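Putative citrate lyase, alfa subunit (Streptococcus mutans, PDB 2HJ0) belongs to the CitF family of citrate lyase alpha subunits and is an alpha/beta protein built round two large mixed beta sheets. Local coordinates at residues A[18-22]-A[499-505]; A[31-36]-A[155-161]; A[131-135]-A[390-394]; A[381-387]-A[429-435]. All coordinates share one frame; numbering follows the deposited sequence.

Interaction 1. Residues A[18-22]-A[499-505]; sequences YGVFE and YRDGSLI
A chi1 of 179° sets Glu22 CG opposite its backbone N, beside the carbonyl carbon and over one face of the Tyr499 ring; the bend at chi2 (-93°) then turns the carboxylate along Ile505. Tyr499 begins the connection of a beta hairpin, whose antiparallel strands 493-498 and 504-511 lie at one end of the ten-stranded sheet. A type I turn runs from Tyr499 to Gly502, with Gly502 N 2.7 Å from Tyr499 O. Segment 18-22, the loop after helix 12-17, packs against this connection.

The evidence for a CH-pi contact is that Glu22 CG stands 3.7 Å from the Tyr499 ring centroid, offset toward the rim; Arg500 CG occupies the opposite face. Phe21 and Glu22 are, however, poorly ordered. At the other end, Tyr18 CB rests on Leu504 CG at 3.6 Å, and Leu496 of strand 493-498 touches both side chains. Between these packing sites the backbones are joined by Leu504 N donating to Gly19 O, at 2.8 Å and 160°.

An Asx turn shapes the neighbouring residues: Ser503 N reaches Asp501 OD1 at 3.1 Å, from above the carboxylate plane. Ser503 OG sits over one face of the Phe21 ring, and its single proton has two possible acceptors, Phe21 O at 3.0 Å and Asp501 OD1 at 2.9 Å.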
loop_
_atom_site.group_PDB
_atom_site.type_symbol
_atom_site.label_atom_id
_atom_site.label_comp_id
_atom_site.label_asym_id
_atom_site.label_seq_id
_atom_site.Cartn_x
_atom_site.Cartn_y
_atom_site.Cartn_z
ATOM N N TYR A 18 3.443 8.358 -30.997
ATOM C CA TYR A 18 2.782 8.789 -29.768
ATOM C C TYR A 18 1.593 9.669 -30.152
ATOM O O TYR A 18 1.429 10.025 -31.320
ATOM C CB TYR A 18 3.749 9.613 -28.911
ATOM C CG TYR A 18 4.890 8.831 -28.297
ATOM C CD1 TYR A 18 4.891 8.523 -26.938
ATOM C CD2 TYR A 18 5.965 8.397 -29.071
ATOM C CE1 TYR A 18 5.932 7.802 -26.365
ATOM C CE2 TYR A 18 7.013 7.674 -28.507
ATOM C CZ TYR A 18 6.989 7.379 -27.155
ATOM O OH TYR A 18 8.005 6.652 -26.584
ATOM N N GLY A 19 0.766 10.021 -29.173
ATOM C CA GLY A 19 -0.370 10.878 -29.456
ATOM C C GLY A 19 0.175 12.245 -29.814
ATOM O O GLY A 19 1.001 12.793 -29.093
ATOM N N VAL A 20 -0.270 12.811 -30.925
ATOM C CA VAL A 20 0.231 14.115 -31.329
ATOM C C VAL A 20 -0.663 15.272 -30.882
ATOM O O VAL A 20 -1.551 15.713 -31.618
ATOM C CB VAL A 20 0.445 14.170 -32.881
ATOM C CG1 VAL A 20 -0.841 13.752 -33.617
ATOM C CG2 VAL A 20 0.882 15.577 -33.308
ATOM N N PHE A 21 -0.430 15.750 -29.665
ATOM C CA PHE A 21 -1.185 16.878 -29.126
ATOM C C PHE A 21 -0.781 17.098 -27.684
ATOM O O PHE A 21 0.128 16.436 -27.188
ATOM C CB PHE A 21 -2.705 16.638 -29.217
ATOM C CG PHE A 21 -3.255 15.758 -28.127
ATOM C CD1 PHE A 21 -2.931 14.404 -28.079
ATOM C CD2 PHE A 21 -4.078 16.289 -27.133
ATOM C CE1 PHE A 21 -3.410 13.585 -27.054
ATOM C CE2 PHE A 21 -4.562 15.483 -26.105
ATOM C CZ PHE A 21 -4.226 14.124 -26.064
ATOM N N GLU A 22 -1.454 18.027 -27.013
ATOM C CA GLU A 22 -1.142 18.308 -25.622
ATOM C C GLU A 22 -1.997 19.416 -25.028
ATOM O O GLU A 22 -2.086 19.551 -23.812
ATOM C CB GLU A 22 0.326 18.672 -25.504
ATOM C CG GLU A 22 0.771 19.005 -24.107
ATOM C CD GLU A 22 0.699 20.494 -23.808
ATOM O OE1 GLU A 22 1.632 20.993 -23.129
ATOM O OE2 GLU A 22 -0.276 21.157 -24.246
ATOM N N TYR A 499 3.979 14.310 -22.447
ATOM C CA TYR A 499 3.128 15.044 -21.517
ATOM C C TYR A 499 2.528 14.062 -20.513
ATOM O O TYR A 499 2.407 12.863 -20.795
ATOM C CB TYR A 499 1.987 15.728 -22.268
ATOM C CG TYR A 499 1.178 16.690 -21.427
ATOM C CD1 TYR A 499 1.772 17.825 -20.883
ATOM C CD2 TYR A 499 -0.186 16.479 -21.188
ATOM C CE1 TYR A 499 1.044 18.730 -20.126
ATOM C CE2 TYR A 499 -0.928 17.388 -20.426
ATOM C CZ TYR A 499 -0.295 18.511 -19.900
ATOM O OH TYR A 499 -0.992 19.420 -19.141
ATOM N N ARG A 500 2.126 14.574 -19.357
ATOM C CA ARG A 500 1.552 13.732 -18.319
ATOM C C ARG A 500 0.488 12.744 -18.817
ATOM O O ARG A 500 0.379 11.634 -18.291
ATOM C CB ARG A 500 0.967 14.601 -17.189
ATOM C CG ARG A 500 -0.216 15.473 -17.593
ATOM C CD ARG A 500 -0.799 16.217 -16.391
ATOM N NE ARG A 500 -0.743 15.365 -15.187
ATOM C CZ ARG A 500 -1.581 15.443 -14.156
ATOM N NH1 ARG A 500 -2.566 16.343 -14.158
ATOM N NH2 ARG A 500 -1.435 14.607 -13.139
ATOM N N ASP A 501 -0.288 13.134 -19.827
ATOM C CA ASP A 501 -1.341 12.257 -20.341
ATOM C C ASP A 501 -0.845 11.155 -21.274
ATOM O O ASP A 501 -1.620 10.294 -21.690
ATOM C CB ASP A 501 -2.437 13.077 -21.031
ATOM C CG ASP A 501 -1.937 13.814 -22.243
ATOM O OD1 ASP A 501 -0.723 13.706 -22.548
ATOM O OD2 ASP A 501 -2.761 14.507 -22.895
ATOM N N GLY A 502 0.444 11.176 -21.599
ATOM C CA GLY A 502 1.000 10.139 -22.454
ATOM C C GLY A 502 1.280 10.480 -23.907
ATOM O O GLY A 502 1.861 9.676 -24.636
ATOM N N SER A 503 0.857 11.661 -24.332
ATOM C CA SER A 503 1.074 12.104 -25.693
ATOM C C SER A 503 2.332 12.967 -25.749
ATOM O O SER A 503 2.876 13.324 -24.706
ATOM C CB SER A 503 -0.126 12.919 -26.165
ATOM O OG SER A 503 -0.298 14.073 -25.363
ATOM N N LEU A 504 2.797 13.297 -26.957
ATOM C CA LEU A 504 3.990 14.138 -27.128
ATOM C C LEU A 504 3.616 15.597 -27.227
ATOM O O LEU A 504 2.744 15.967 -28.010
ATOM C CB LEU A 504 4.759 13.768 -28.393
ATOM C CG LEU A 504 5.720 12.603 -28.255
ATOM C CD1 LEU A 504 6.435 12.364 -29.563
ATOM C CD2 LEU A 504 6.710 12.925 -27.164
ATOM N N ILE A 505 4.295 16.420 -26.439
ATOM C CA ILE A 505 4.051 17.849 -26.426
ATOM C C ILE A 505 5.175 18.553 -27.177
ATOM O O ILE A 505 4.964 19.612 -27.746
ATOM C CB ILE A 505 3.934 18.381 -24.949
ATOM C CG1 ILE A 505 3.949 19.906 -24.903
ATOM C CG2 ILE A 505 5.105 17.885 -24.123
ATOM C CD1 ILE A 505 2.989 20.585 -25.857
#

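Interaction 2. Residues A[31-36]-A[155-161]; sequences YKESSR and IATDDIH
His161 meets Ser35 edge-on: Ser35 O lies nearly in the plane of the imidazole, 3.2 Å from His161 NE2, and the N-H points at it with an angle of 167°. The same bond looks different from the acceptor, because the ring nitrogen stands 36° out of the carbonyl plane. His161 adopts a chi1 of -154°, which places CG beside the carbonyl carbon and carries the ring toward segment 31-36.

Ser34 fits between this ring and the end of helix 148-157. Its CB lies 3.3 Å from Ile155 O and 3.6 Å from Asp158 CB, while its OG lies between the His161 ring and the Asp158 carboxylate, about equally near both. The backbone helps hold it, Ser34 N donating to Ala156 O at 2.8 Å. A late helical carbonyl is thereby satisfied just before the chain leaves the helix at Asp158, whose phi is positive. At the start of segment 31-36, the Tyr31 ring approaches Ala156 O obliquely, CE1 being 3.9 Å away; its hydroxyl is bonded to Leu358 O. A water bonds to Thr157 O at 3.2 Å and more weakly to Lys32 O.

Glu33 points away from segment 155-161, and its carboxylate binds Tyr199 OH of helix 191-199 and Arg36 of the second subunit. The reciprocal salt bridge, from Arg36 to Glu33 of the second subunit, and the antiparallel pairing of Tyr31 and Lys32 with a strand of that subunit belong to the interface between the two subunits, across which the sheet continues.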
loop_
_atom_site.group_PDB
_atom_site.type_symbol
_atom_site.label_atom_id
_atom_site.label_comp_id
_atom_site.label_asym_id
_atom_site.label_seq_id
_atom_site.Cartn_x
_atom_site.Cartn_y
_atom_site.Cartn_z
ATOM N N TYR A 31 -9.120 1.765 -17.756
ATOM C CA TYR A 31 -7.997 0.962 -18.238
ATOM C C TYR A 31 -7.697 -0.203 -17.297
ATOM O O TYR A 31 -8.115 -0.201 -16.144
ATOM C CB TYR A 31 -6.752 1.836 -18.373
ATOM C CG TYR A 31 -6.189 2.313 -17.056
ATOM C CD1 TYR A 31 -5.346 1.506 -16.302
ATOM C CD2 TYR A 31 -6.517 3.566 -16.556
ATOM C CE1 TYR A 31 -4.843 1.937 -15.080
ATOM C CE2 TYR A 31 -6.023 4.009 -15.340
ATOM C CZ TYR A 31 -5.185 3.194 -14.602
ATOM O OH TYR A 31 -4.696 3.640 -13.396
ATOM N N LYS A 32 -6.970 -1.191 -17.804
ATOM C CA LYS A 32 -6.589 -2.350 -17.014
ATOM C C LYS A 32 -5.234 -2.063 -16.388
ATOM O O LYS A 32 -4.221 -1.966 -17.087
ATOM C CB LYS A 32 -6.484 -3.587 -17.897
ATOM C CG LYS A 32 -7.637 -4.549 -17.763
ATOM C CD LYS A 32 -7.390 -5.584 -16.671
ATOM C CE LYS A 32 -6.269 -6.551 -17.051
ATOM N NZ LYS A 32 -4.922 -5.902 -17.139
ATOM N N GLU A 33 -5.223 -1.907 -15.071
ATOM C CA GLU A 33 -3.993 -1.633 -14.352
ATOM C C GLU A 33 -2.973 -2.719 -14.644
ATOM O O GLU A 33 -3.318 -3.866 -14.944
ATOM C CB GLU A 33 -4.268 -1.566 -12.851
ATOM C CG GLU A 33 -3.031 -1.336 -11.993
ATOM C CD GLU A 33 -3.345 -1.335 -10.508
ATOM O OE1 GLU A 33 -3.979 -2.300 -10.025
ATOM O OE2 GLU A 33 -2.956 -0.370 -9.823
ATOM N N SER A 34 -1.706 -2.347 -14.566
ATOM C CA SER A 34 -0.616 -3.279 -14.805
ATOM C C SER A 34 -0.568 -4.350 -13.707
ATOM O O SER A 34 -0.861 -4.069 -12.552
ATOM C CB SER A 34 0.693 -2.482 -14.839
ATOM O OG SER A 34 1.837 -3.319 -14.805
ATOM N N SER A 35 -0.231 -5.581 -14.070
ATOM C CA SER A 35 -0.100 -6.654 -13.079
ATOM C C SER A 35 1.335 -7.183 -13.226
ATOM O O SER A 35 1.901 -7.174 -14.322
ATOM C CB SER A 35 -1.110 -7.784 -13.326
ATOM O OG SER A 35 -0.850 -8.457 -14.549
ATOM N N ARG A 36 1.910 -7.653 -12.126
ATOM C CA ARG A 36 3.278 -8.141 -12.127
ATOM C C ARG A 36 3.378 -9.658 -12.070
ATOM O O ARG A 36 2.413 -10.334 -11.728
ATOM C CB ARG A 36 4.028 -7.522 -10.939
ATOM C CG ARG A 36 3.282 -7.691 -9.642
ATOM C CD ARG A 36 3.759 -6.783 -8.519
ATOM N NE ARG A 36 2.906 -7.015 -7.347
ATOM C CZ ARG A 36 3.345 -7.225 -6.109
ATOM N NH1 ARG A 36 2.471 -7.437 -5.131
ATOM N NH2 ARG A 36 4.647 -7.217 -5.852
ATOM N N ILE A 155 3.734 3.464 -15.801
ATOM C CA ILE A 155 3.927 2.209 -15.108
ATOM C C ILE A 155 2.596 1.547 -14.778
ATOM O O ILE A 155 2.448 0.342 -14.932
ATOM C CB ILE A 155 4.766 2.415 -13.834
ATOM C CG1 ILE A 155 6.137 2.966 -14.234
ATOM C CG2 ILE A 155 4.906 1.102 -13.063
ATOM C CD1 ILE A 155 7.087 3.213 -13.093
ATOM N N ALA A 156 1.612 2.326 -14.368
ATOM C CA ALA A 156 0.322 1.752 -14.024
ATOM C C ALA A 156 -0.494 1.315 -15.236
ATOM O O ALA A 156 -1.249 0.352 -15.161
ATOM C CB ALA A 156 -0.470 2.747 -13.194
ATOM N N THR A 157 -0.343 2.031 -16.343
ATOM C CA THR A 157 -1.051 1.729 -17.581
ATOM C C THR A 157 -0.408 0.543 -18.281
ATOM O O THR A 157 -0.968 -0.029 -19.214
ATOM C CB THR A 157 -0.997 2.915 -18.527
ATOM O OG1 THR A 157 -1.555 4.050 -17.868
ATOM C CG2 THR A 157 -1.796 2.633 -19.791
ATOM N N ASP A 158 0.778 0.187 -17.813
ATOM C CA ASP A 158 1.561 -0.911 -18.360
ATOM C C ASP A 158 2.131 -0.596 -19.737
ATOM O O ASP A 158 2.608 -1.493 -20.428
ATOM C CB ASP A 158 0.742 -2.210 -18.443
ATOM C CG ASP A 158 1.623 -3.467 -18.388
ATOM O OD1 ASP A 158 1.081 -4.590 -18.500
ATOM O OD2 ASP A 158 2.855 -3.333 -18.219
ATOM N N ASP A 159 2.102 0.658 -20.161
ATOM C CA ASP A 159 2.677 0.914 -21.459
ATOM C C ASP A 159 4.181 0.972 -21.268
ATOM O O ASP A 159 4.919 1.421 -22.134
ATOM C CB ASP A 159 2.106 2.187 -22.091
ATOM C CG ASP A 159 2.218 3.365 -21.199
ATOM O OD1 ASP A 159 1.492 4.363 -21.431
ATOM O OD2 ASP A 159 3.043 3.286 -20.262
ATOM N N ILE A 160 4.609 0.467 -20.115
ATOM C CA ILE A 160 6.011 0.368 -19.724
ATOM C C ILE A 160 5.990 -0.672 -18.598
ATOM O O ILE A 160 5.056 -0.689 -17.799
ATOM C CB ILE A 160 6.531 1.703 -19.193
ATOM C CG1 ILE A 160 7.950 1.549 -18.652
ATOM C CG2 ILE A 160 5.628 2.187 -18.098
ATOM C CD1 ILE A 160 8.439 2.760 -17.903
ATOM N N HIS A 161 6.998 -1.540 -18.523
ATOM C CA HIS A 161 6.999 -2.577 -17.489
ATOM C C HIS A 161 8.391 -2.859 -16.934
ATOM O O HIS A 161 9.310 -3.226 -17.674
ATOM C CB HIS A 161 6.388 -3.850 -18.073
ATOM C CG HIS A 161 5.777 -4.756 -17.055
ATOM N ND1 HIS A 161 6.501 -5.707 -16.372
ATOM C CD2 HIS A 161 4.504 -4.850 -16.597
ATOM C CE1 HIS A 161 5.702 -6.349 -15.537
ATOM N NE2 HIS A 161 4.485 -5.848 -15.655
HETATM O O HOH W 1 -3.991 -0.474 -20.233
#

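Interaction 3. Residues A[131-135]-A[390-394]; sequences GAAIS and DGVIR
Residues 131-135 of helix 127-135 run alongside the extended backbone of residues 392-393, Gly131 CA lying 5.0 Å from Ile393 CA and Ser135 CA 5.8 Å from Val392 CA. Because Gly131 has no side chain, the Ile393 carbonyl can come close to the helix, its O being 3.6 Å from Gly131 C. One turn later Ser135 points toward the loop, and its OG accepts a weak bond from Ile393 N at 3.3 Å; the line is fairly straight, at 163°.

Val392 contributes a single branch. Its chi1 of 179° swings CG1 round beside the carbonyl carbon and onto the helix, 3.9 Å from Ala132 CA and also against Ser135 CB. Ile393 uses CG2 instead, 3.9 Å from Gly131 CA.

The helix packs against the ten-stranded sheet of this alpha/beta domain, Ile134 touching Val494, which is consistent with the Rossmann-like clan of the family; the loop touches both the helix and the strands at this end of the sheet. Ile393 packs on Val494 and Val508 of the terminal hairpin, Val392 on Val511, and Ser135 is backbone-bonded to Val511.

An Asx turn holds the loop in shape: Val392 N donates to Asp390 OD2 at 3.1 Å, coming from well above the carboxylate plane. The other carboxylate oxygen, Asp390 OD1, makes a weak salt bridge with Arg394 NH2 at 3.4 Å, and Arg394 NH1 has a second, long ion pair with Asp128.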
loop_
_atom_site.group_PDB
_atom_site.type_symbol
_atom_site.label_atom_id
_atom_site.label_comp_id
_atom_site.label_asym_id
_atom_site.label_seq_id
_atom_site.Cartn_x
_atom_site.Cartn_y
_atom_site.Cartn_z
ATOM N N GLY A 131 22.839 14.960 -19.102
ATOM C CA GLY A 131 22.078 15.713 -20.080
ATOM C C GLY A 131 22.945 16.271 -21.193
ATOM O O GLY A 131 22.527 16.299 -22.353
ATOM N N ALA A 132 24.147 16.721 -20.840
ATOM C CA ALA A 132 25.102 17.267 -21.807
ATOM C C ALA A 132 25.415 16.188 -22.823
ATOM O O ALA A 132 25.287 16.399 -24.025
ATOM C CB ALA A 132 26.379 17.696 -21.104
ATOM N N ALA A 133 25.829 15.027 -22.328
ATOM C CA ALA A 133 26.131 13.906 -23.205
ATOM C C ALA A 133 24.942 13.631 -24.140
ATOM O O ALA A 133 25.076 13.707 -25.364
ATOM C CB ALA A 133 26.452 12.670 -22.383
ATOM N N ILE A 134 23.779 13.322 -23.572
ATOM C CA ILE A 134 22.599 13.040 -24.383
ATOM C C ILE A 134 22.307 14.099 -25.441
ATOM O O ILE A 134 21.834 13.790 -26.534
ATOM C CB ILE A 134 21.361 12.887 -23.512
ATOM C CG1 ILE A 134 21.486 11.616 -22.689
ATOM C CG2 ILE A 134 20.117 12.840 -24.379
ATOM C CD1 ILE A 134 21.528 10.366 -23.525
ATOM N N SER A 135 22.615 15.345 -25.115
ATOM C CA SER A 135 22.364 16.447 -26.023
ATOM C C SER A 135 23.330 16.460 -27.209
ATOM O O SER A 135 23.069 17.112 -28.216
ATOM C CB SER A 135 22.458 17.765 -25.249
ATOM O OG SER A 135 21.456 18.679 -25.655
ATOM N N ASP A 390 21.720 27.659 -24.166
ATOM C CA ASP A 390 22.526 26.980 -25.171
ATOM C C ASP A 390 21.800 25.772 -25.774
ATOM O O ASP A 390 22.382 25.018 -26.550
ATOM C CB ASP A 390 23.859 26.534 -24.567
ATOM C CG ASP A 390 23.674 25.591 -23.401
ATOM O OD1 ASP A 390 24.684 25.080 -22.874
ATOM O OD2 ASP A 390 22.511 25.357 -23.003
ATOM N N GLY A 391 20.535 25.586 -25.408
ATOM C CA GLY A 391 19.755 24.484 -25.952
ATOM C C GLY A 391 20.136 23.112 -25.432
ATOM O O GLY A 391 19.546 22.105 -25.804
ATOM N N VAL A 392 21.129 23.077 -24.562
ATOM C CA VAL A 392 21.598 21.832 -23.979
ATOM C C VAL A 392 20.687 21.358 -22.847
ATOM O O VAL A 392 20.377 22.121 -21.932
ATOM C CB VAL A 392 22.994 22.018 -23.394
ATOM C CG1 VAL A 392 23.475 20.726 -22.772
ATOM C CG2 VAL A 392 23.937 22.500 -24.466
ATOM N N ILE A 393 20.263 20.101 -22.891
ATOM C CA ILE A 393 19.418 19.582 -21.822
ATOM C C ILE A 393 20.172 19.674 -20.499
ATOM O O ILE A 393 21.365 19.398 -20.449
ATOM C CB ILE A 393 19.056 18.117 -22.059
ATOM C CG1 ILE A 393 17.974 18.025 -23.136
ATOM C CG2 ILE A 393 18.650 17.469 -20.739
ATOM C CD1 ILE A 393 17.453 16.633 -23.352
ATOM N N ARG A 394 19.484 20.060 -19.431
ATOM C CA ARG A 394 20.118 20.160 -18.118
ATOM C C ARG A 394 19.067 20.371 -17.042
ATOM O O ARG A 394 19.396 20.544 -15.869
ATOM C CB ARG A 394 21.130 21.310 -18.087
ATOM C CG ARG A 394 20.521 22.690 -18.304
ATOM C CD ARG A 394 21.583 23.778 -18.447
ATOM N NE ARG A 394 22.528 23.520 -19.547
ATOM C CZ ARG A 394 23.617 22.753 -19.462
ATOM N NH1 ARG A 394 23.926 22.145 -18.325
ATOM N NH2 ARG A 394 24.414 22.618 -20.510
#

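Interaction 4. Residues A[381-387]-A[429-435]; sequences FNVNVMT and NTVITPG
Val383 faces both Ile432 and Thr433, and so forms a classic beta bulge in a short antiparallel pairing. Strand 383-384 also pairs with strand 376-377; residues 429-435 precede strand 440-442 of the nine-stranded sheet. The carbonyl O of Val383 accepts twice, from Ile432 N at 3.1 Å and Thr433 N at 3.2 Å, while Val383 N returns a bond to Thr433 O at 2.8 Å. Asn382 has chi1 -68°, which brings OD1 across to Gly435 N at 2.8 Å.

Asn384 takes another rotamer, its CG beside its own carbonyl carbon (chi1 169°), and the amide folds back over the following residues as an Asx turn. Asn384 OD1 takes two backbone protons: Thr387 N approaches in the carbonyl plane on a lone pair at 3.2 Å, and Met386 N from above that plane at 3.0 Å. Asn384 ND2 bonds to Thr387 O, helping hold the amide's rotation.

Ile432 presents two branches to the turn. CG2 meets Val385 CG2 at 3.7 Å, whereas CD1 packs on CB and CG of Met386, a selenomethionine crossing it at about a right angle. Beyond them the Thr387 and Thr430 side chains also cross steeply, their OG1 atoms hydrogen-bonded at 2.6 Å.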
loop_
_atom_site.group_PDB
_atom_site.type_symbol
_atom_site.label_atom_id
_atom_site.label_comp_id
_atom_site.label_asym_id
_atom_site.label_seq_id
_atom_site.Cartn_x
_atom_site.Cartn_y
_atom_site.Cartn_z
ATOM N N PHE A 381 2.541 31.684 -22.709
ATOM C CA PHE A 381 2.557 31.171 -21.356
ATOM C C PHE A 381 3.125 29.760 -21.216
ATOM O O PHE A 381 2.988 29.132 -20.165
ATOM C CB PHE A 381 1.154 31.273 -20.755
ATOM C CG PHE A 381 0.811 32.660 -20.278
ATOM C CD1 PHE A 381 1.157 33.074 -18.988
ATOM C CD2 PHE A 381 0.199 33.577 -21.134
ATOM C CE1 PHE A 381 0.905 34.384 -18.550
ATOM C CE2 PHE A 381 -0.058 34.895 -20.711
ATOM C CZ PHE A 381 0.297 35.297 -19.413
ATOM N N ASN A 382 3.781 29.273 -22.267
ATOM C CA ASN A 382 4.381 27.947 -22.219
ATOM C C ASN A 382 5.631 28.050 -21.373
ATOM O O ASN A 382 6.372 29.024 -21.476
ATOM C CB ASN A 382 4.758 27.450 -23.615
ATOM C CG ASN A 382 3.551 27.166 -24.471
ATOM O OD1 ASN A 382 2.521 26.726 -23.972
ATOM N ND2 ASN A 382 3.671 27.402 -25.769
ATOM N N VAL A 383 5.871 27.044 -20.544
ATOM C CA VAL A 383 7.032 27.056 -19.670
ATOM C C VAL A 383 8.044 25.968 -20.023
ATOM O O VAL A 383 7.668 24.832 -20.318
ATOM C CB VAL A 383 6.602 26.874 -18.197
ATOM C CG1 VAL A 383 7.806 26.997 -17.294
ATOM C CG2 VAL A 383 5.545 27.906 -17.822
ATOM N N ASN A 384 9.327 26.334 -19.987
ATOM C CA ASN A 384 10.433 25.416 -20.274
ATOM C C ASN A 384 11.315 25.249 -19.052
ATOM O O ASN A 384 11.819 26.221 -18.499
ATOM C CB ASN A 384 11.284 25.935 -21.449
ATOM C CG ASN A 384 12.601 25.158 -21.629
ATOM O OD1 ASN A 384 12.649 23.926 -21.536
ATOM N ND2 ASN A 384 13.664 25.885 -21.912
ATOM N N VAL A 385 11.476 24.004 -18.625
ATOM C CA VAL A 385 12.318 23.684 -17.477
ATOM C C VAL A 385 13.297 22.560 -17.849
ATOM O O VAL A 385 13.955 21.993 -16.979
ATOM C CB VAL A 385 11.468 23.241 -16.264
ATOM C CG1 VAL A 385 10.715 24.430 -15.693
ATOM C CG2 VAL A 385 10.496 22.153 -16.685
HETATM N N MSE A 386 13.386 22.250 -19.147
HETATM C CA MSE A 386 14.276 21.200 -19.645
HETATM C C MSE A 386 15.603 21.703 -20.213
HETATM O O MSE A 386 16.669 21.352 -19.712
HETATM C CB MSE A 386 13.581 20.359 -20.725
HETATM C CG MSE A 386 12.938 19.075 -20.236
HETATM SE SE MSE A 386 14.187 17.868 -19.431
HETATM C CE MSE A 386 15.402 17.668 -20.944
ATOM N N THR A 387 15.539 22.528 -21.250
ATOM C CA THR A 387 16.752 23.026 -21.887
ATOM C C THR A 387 17.116 24.463 -21.541
ATOM O O THR A 387 16.251 25.287 -21.281
ATOM C CB THR A 387 16.625 22.911 -23.395
ATOM O OG1 THR A 387 15.444 23.593 -23.810
ATOM C CG2 THR A 387 16.514 21.465 -23.804
ATOM N N ASN A 429 12.515 27.082 -26.337
ATOM C CA ASN A 429 13.217 26.013 -27.046
ATOM C C ASN A 429 12.515 24.677 -26.818
ATOM O O ASN A 429 12.261 23.936 -27.772
ATOM C CB ASN A 429 14.675 25.922 -26.577
ATOM C CG ASN A 429 15.536 27.060 -27.123
ATOM O OD1 ASN A 429 16.491 27.520 -26.465
ATOM N ND2 ASN A 429 15.208 27.518 -28.344
ATOM N N THR A 430 12.209 24.365 -25.558
ATOM C CA THR A 430 11.524 23.117 -25.218
ATOM C C THR A 430 10.278 23.411 -24.381
ATOM O O THR A 430 10.313 24.255 -23.497
ATOM C CB THR A 430 12.420 22.169 -24.395
ATOM O OG1 THR A 430 13.724 22.105 -24.979
ATOM C CG2 THR A 430 11.813 20.775 -24.365
ATOM N N VAL A 431 9.183 22.712 -24.650
ATOM C CA VAL A 431 7.961 22.926 -23.890
ATOM C C VAL A 431 7.672 21.779 -22.932
ATOM O O VAL A 431 7.509 20.636 -23.360
ATOM C CB VAL A 431 6.735 23.058 -24.803
ATOM C CG1 VAL A 431 5.475 23.208 -23.965
ATOM C CG2 VAL A 431 6.898 24.228 -25.734
ATOM N N ILE A 432 7.604 22.081 -21.637
ATOM C CA ILE A 432 7.294 21.054 -20.651
ATOM C C ILE A 432 5.889 21.281 -20.100
ATOM O O ILE A 432 5.130 20.328 -19.933
ATOM C CB ILE A 432 8.323 21.010 -19.489
ATOM C CG1 ILE A 432 9.594 20.290 -19.942
ATOM C CG2 ILE A 432 7.758 20.223 -18.314
ATOM C CD1 ILE A 432 10.233 20.893 -21.152
ATOM N N THR A 433 5.539 22.534 -19.837
ATOM C CA THR A 433 4.214 22.857 -19.315
ATOM C C THR A 433 3.500 23.861 -20.215
ATOM O O THR A 433 3.965 24.981 -20.421
ATOM C CB THR A 433 4.291 23.464 -17.898
ATOM O OG1 THR A 433 4.956 22.549 -17.019
ATOM C CG2 THR A 433 2.889 23.764 -17.365
ATOM N N PRO A 434 2.347 23.476 -20.758
ATOM C CA PRO A 434 1.557 24.343 -21.643
ATOM C C PRO A 434 1.008 25.582 -20.936
ATOM O O PRO A 434 0.623 25.523 -19.765
ATOM C CB PRO A 434 0.442 23.421 -22.133
ATOM C CG PRO A 434 0.226 22.517 -20.950
ATOM C CD PRO A 434 1.651 22.207 -20.490
ATOM N N GLY A 435 0.975 26.698 -21.663
ATOM C CA GLY A 435 0.495 27.944 -21.102
ATOM C C GLY A 435 -0.894 27.825 -20.526
ATOM O O GLY A 435 -1.253 28.491 -19.547
#

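In the fold
Interactions 1, 3 and 4 form a connected group, while interaction 2 stands apart at the subunit interface. The centres of interactions 1 and 4 are about 14 Å apart, and the two touch where Tyr499 CE1 meets Pro434 CD at 3.5 Å and Ile505 packs on Val431. Interactions 3 and 4, with centres about 15 Å apart, are joined by a probable hydrogen bond from Arg394 N to Met386 O, 3.1 Å long, and by Ile393 packing on Met386 and Thr387. Interaction 4 thus bridges the hairpin connection and the loop beside helix 127-135, which do not touch directly. Interaction 2 comes within about 6 Å of interaction 1 at nearest atoms.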